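Local coordinates for probable GTP-binding protein EngB (Pyrococcus horikoshii, PDB 2CXX) that binds guanine nucleotides as a P-loop GTPase, probably with magnesium, and is probably needed for normal cell division and septation, at residues I161-S164 against N170-R173. Sequence-based numbering, arbitrary orientation.
Sequences IPIS and NIER. With GDP (guanosine-5'-diphosphate), chain D.
Asn170 sits at the N-cap of helix 171-184, yet its side chain makes no capping bond; instead the amide reaches across to the strand end, where ND2 donates to Pro162 O at 2.9 Å. The bond is bent, 144° at the hydrogen, and the donor stands above the carbonyl plane, 42° out of it. Asn170 itself has a left-handed backbone conformation, and its CG lies anti to the carbonyl carbon, beside the backbone N (chi1 -55°), which aims the amide at Pro162 O. The backbone also brings Asn170 CB to 3.2 Å from Pro162 O. An alanine here would remove the amide and would probably leave Pro162 O without this donor, the one hydrogen bond that ties the two segments together. Strand 160-162 is the edge strand of the P-loop GTPase sheet, and the loop after it carries Ser164 and Ala165 of the G5 motif, which, as in related GTPases, lies against the guanine base. Here Ser164 OG lies 3.1 Å from GDP O6, but its proton may go instead to Asp133 OD1; the hydroxyl also accepts from Phe167 N. Ile163 CG2 packs on Asn170 O at 3.6 Å, while the CD1 end of Ile171 meets Ile163 CB at 4.2 Å. Both isoleucines also touch Leu17 of helix 14-22, which starts within the P-loop.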
ATOM      1  N   ILE A 161       0.666 -10.492  -1.982  1.00 11.56           N
ATOM      2  CA  ILE A 161      -0.628 -11.121  -2.223  1.00 12.11           C
ATOM      3  C   ILE A 161      -1.315 -10.477  -3.426  1.00 13.18           C
ATOM      4  O   ILE A 161      -1.779  -9.318  -3.360  1.00 12.44           O
ATOM      5  CB  ILE A 161      -1.593 -10.932  -1.005  1.00 13.72           C
ATOM      6  CG1 ILE A 161      -0.900 -11.364   0.291  1.00 15.29           C
ATOM      7  CG2 ILE A 161      -2.890 -11.721  -1.241  1.00 13.66           C
ATOM      8  CD1 ILE A 161      -0.575 -12.809   0.402  1.00 15.95           C
ATOM      9  N   PRO A 162      -1.351 -11.187  -4.556  1.00 13.76           N
ATOM     10  CA  PRO A 162      -2.027 -10.566  -5.697  1.00 13.45           C
ATOM     11  C   PRO A 162      -3.565 -10.586  -5.535  1.00 13.13           C
ATOM     12  O   PRO A 162      -4.176 -11.567  -5.085  1.00 14.50           O
ATOM     13  CB  PRO A 162      -1.515 -11.382  -6.882  1.00 15.89           C
ATOM     14  CG  PRO A 162      -1.229 -12.720  -6.301  1.00 14.65           C
ATOM     15  CD  PRO A 162      -0.731 -12.484  -4.905  1.00 14.07           C
ATOM     16  N   ILE A 163      -4.204  -9.466  -5.888  1.00 13.82           N
ATOM     17  CA  ILE A 163      -5.671  -9.363  -5.767  1.00 12.72           C
ATOM     18  C   ILE A 163      -6.225  -8.523  -6.933  1.00 13.15           C
ATOM     19  O   ILE A 163      -5.466  -7.900  -7.690  1.00 11.69           O
ATOM     20  CB  ILE A 163      -6.062  -8.567  -4.470  1.00 12.86           C
ATOM     21  CG1 ILE A 163      -5.280  -7.239  -4.485  1.00 14.40           C
ATOM     22  CG2 ILE A 163      -5.610  -9.291  -3.180  1.00 13.12           C
ATOM     23  CD1 ILE A 163      -5.710  -6.246  -3.456  1.00 13.93           C
ATOM     24  N   SER A 164      -7.546  -8.554  -7.085  1.00 13.56           N
ATOM     25  CA  SER A 164      -8.218  -7.588  -7.963  1.00 13.68           C
ATOM     26  C   SER A 164      -9.286  -6.959  -7.072  1.00 14.25           C
ATOM     27  O   SER A 164     -10.291  -7.584  -6.791  1.00 13.50           O
ATOM     28  CB  SER A 164      -8.929  -8.185  -9.178  1.00 14.27           C
ATOM     29  OG  SER A 164      -9.676  -7.144  -9.818  1.00 13.67           O
ATOM     30  N   ASN A 170      -9.179 -12.928  -4.740  1.00 19.34           N
ATOM     31  CA  ASN A 170      -8.249 -13.080  -3.590  1.00 20.32           C
ATOM     32  C   ASN A 170      -8.370 -12.090  -2.440  1.00 19.15           C
ATOM     33  O   ASN A 170      -7.463 -12.009  -1.607  1.00 18.28           O
ATOM     34  CB  ASN A 170      -6.785 -13.072  -4.069  1.00 21.34           C
ATOM     35  CG  ASN A 170      -6.518 -14.122  -5.118  1.00 23.76           C
ATOM     36  OD1 ASN A 170      -7.057 -15.232  -5.033  1.00 25.48           O
ATOM     37  ND2 ASN A 170      -5.676 -13.798  -6.112  1.00 22.33           N
ATOM     38  N   ILE A 171      -9.437 -11.286  -2.417  1.00 18.80           N
ATOM     39  CA  ILE A 171      -9.645 -10.374  -1.301  1.00 18.24           C
ATOM     40  C   ILE A 171      -9.763 -11.152  -0.003  1.00 17.84           C
ATOM     41  O   ILE A 171      -9.226 -10.746   1.024  1.00 17.96           O
ATOM     42  CB  ILE A 171     -10.919  -9.532  -1.515  1.00 18.41           C
ATOM     43  CG1 ILE A 171     -10.721  -8.676  -2.759  1.00 20.81           C
ATOM     44  CG2 ILE A 171     -11.242  -8.735  -0.252  1.00 19.70           C
ATOM     45  CD1 ILE A 171      -9.695  -7.601  -2.564  1.00 21.38           C
ATOM     46  N   GLU A 172     -10.451 -12.298   0.005  1.00 18.28           N
ATOM     47  CA  GLU A 172     -10.530 -13.025   1.269  1.00 18.58           C
ATOM     48  C   GLU A 172      -9.158 -13.523   1.711  1.00 18.47           C
ATOM     49  O   GLU A 172      -8.854 -13.564   2.916  1.00 16.73           O
ATOM     50  CB  GLU A 172     -11.494 -14.218   1.184  1.00 20.16           C
ATOM     51  CG  GLU A 172     -11.744 -14.825   2.559  1.00 25.93           C
ATOM     52  CD  GLU A 172     -12.622 -16.077   2.509  1.00 31.49           C
ATOM     53  OE1 GLU A 172     -12.140 -17.115   1.990  1.00 33.95           O
ATOM     54  OE2 GLU A 172     -13.778 -16.028   2.987  1.00 33.86           O
ATOM     55  N   ARG A 173      -8.316 -13.908   0.755  1.00 18.15           N
ATOM     56  CA  ARG A 173      -6.984 -14.380   1.134  1.00 19.70           C
ATOM     57  C   ARG A 173      -6.175 -13.213   1.750  1.00 17.08           C
ATOM     58  O   ARG A 173      -5.396 -13.407   2.705  1.00 13.97           O
ATOM     59  CB  ARG A 173      -6.242 -14.952  -0.097  1.00 22.80           C
ATOM     60  CG  ARG A 173      -7.037 -15.942  -0.947  1.00 30.14           C
ATOM     61  CD  ARG A 173      -6.158 -16.793  -1.891  1.00 32.45           C
ATOM     62  NE  ARG A 173      -5.015 -17.381  -1.192  1.00 35.75           N
ATOM     63  CZ  ARG A 173      -4.982 -18.598  -0.639  1.00 35.94           C
ATOM     64  NH1 ARG A 173      -6.039 -19.405  -0.697  1.00 35.71           N
ATOM     65  NH2 ARG A 173      -3.881 -18.993  -0.006  1.00 36.98           N
TER
HETATM   66  PB  GDP D1401      -6.655   5.098  -5.110  1.00 11.40           P
HETATM   67  O1B GDP D1401      -6.300   6.431  -5.677  1.00 11.82           O
HETATM   68  O2B GDP D1401      -5.370   4.185  -4.980  1.00 11.08           O
HETATM   69  O3B GDP D1401      -7.659   5.053  -3.977  1.00 10.03           O
HETATM   70  O3A GDP D1401      -7.428   4.370  -6.291  1.00 11.92           O
HETATM   71  PA  GDP D1401      -8.935   3.980  -6.653  1.00 12.53           P
HETATM   72  O1A GDP D1401      -9.432   2.961  -5.705  1.00 10.79           O
HETATM   73  O2A GDP D1401      -9.843   5.265  -6.670  1.00 12.51           O
HETATM   74  O5' GDP D1401      -8.806   3.221  -8.059  1.00 12.75           O
HETATM   75  C5' GDP D1401      -8.203   4.033  -9.021  1.00 12.14           C
HETATM   76  C4' GDP D1401      -8.519   3.500 -10.424  1.00 12.12           C
HETATM   77  O4' GDP D1401      -8.078   2.075 -10.538  1.00 13.55           O
HETATM   78  C3' GDP D1401      -9.957   3.420 -10.809  1.00 14.50           C
HETATM   79  O3' GDP D1401     -10.485   3.834 -12.075  1.00 16.67           O
HETATM   80  C2' GDP D1401     -10.417   2.039 -10.294  1.00 14.18           C
HETATM   81  O2' GDP D1401     -11.577   1.581 -11.087  1.00 17.69           O
HETATM   82  C1' GDP D1401      -9.241   1.218 -10.831  1.00 12.40           C
HETATM   83  N9  GDP D1401      -9.020  -0.059 -10.137  1.00 13.37           N
HETATM   84  C8  GDP D1401      -8.951  -0.306  -8.748  1.00 14.21           C
HETATM   85  N7  GDP D1401      -8.722  -1.557  -8.538  1.00 11.33           N
HETATM   86  C5  GDP D1401      -8.628  -2.203  -9.742  1.00 12.38           C
HETATM   87  C6  GDP D1401      -8.387  -3.549 -10.156  1.00 15.03           C
HETATM   88  O6  GDP D1401      -8.222  -4.431  -9.372  1.00 15.24           O
HETATM   89  N1  GDP D1401      -8.347  -3.842 -11.516  1.00 14.83           N
HETATM   90  C2  GDP D1401      -8.542  -2.861 -12.446  1.00 15.90           C
HETATM   91  N2  GDP D1401      -8.501  -3.203 -13.778  1.00 13.48           N
HETATM   92  N3  GDP D1401      -8.769  -1.605 -12.091  1.00 14.43           N
HETATM   93  C4  GDP D1401      -8.818  -1.243 -10.759  1.00 13.24           C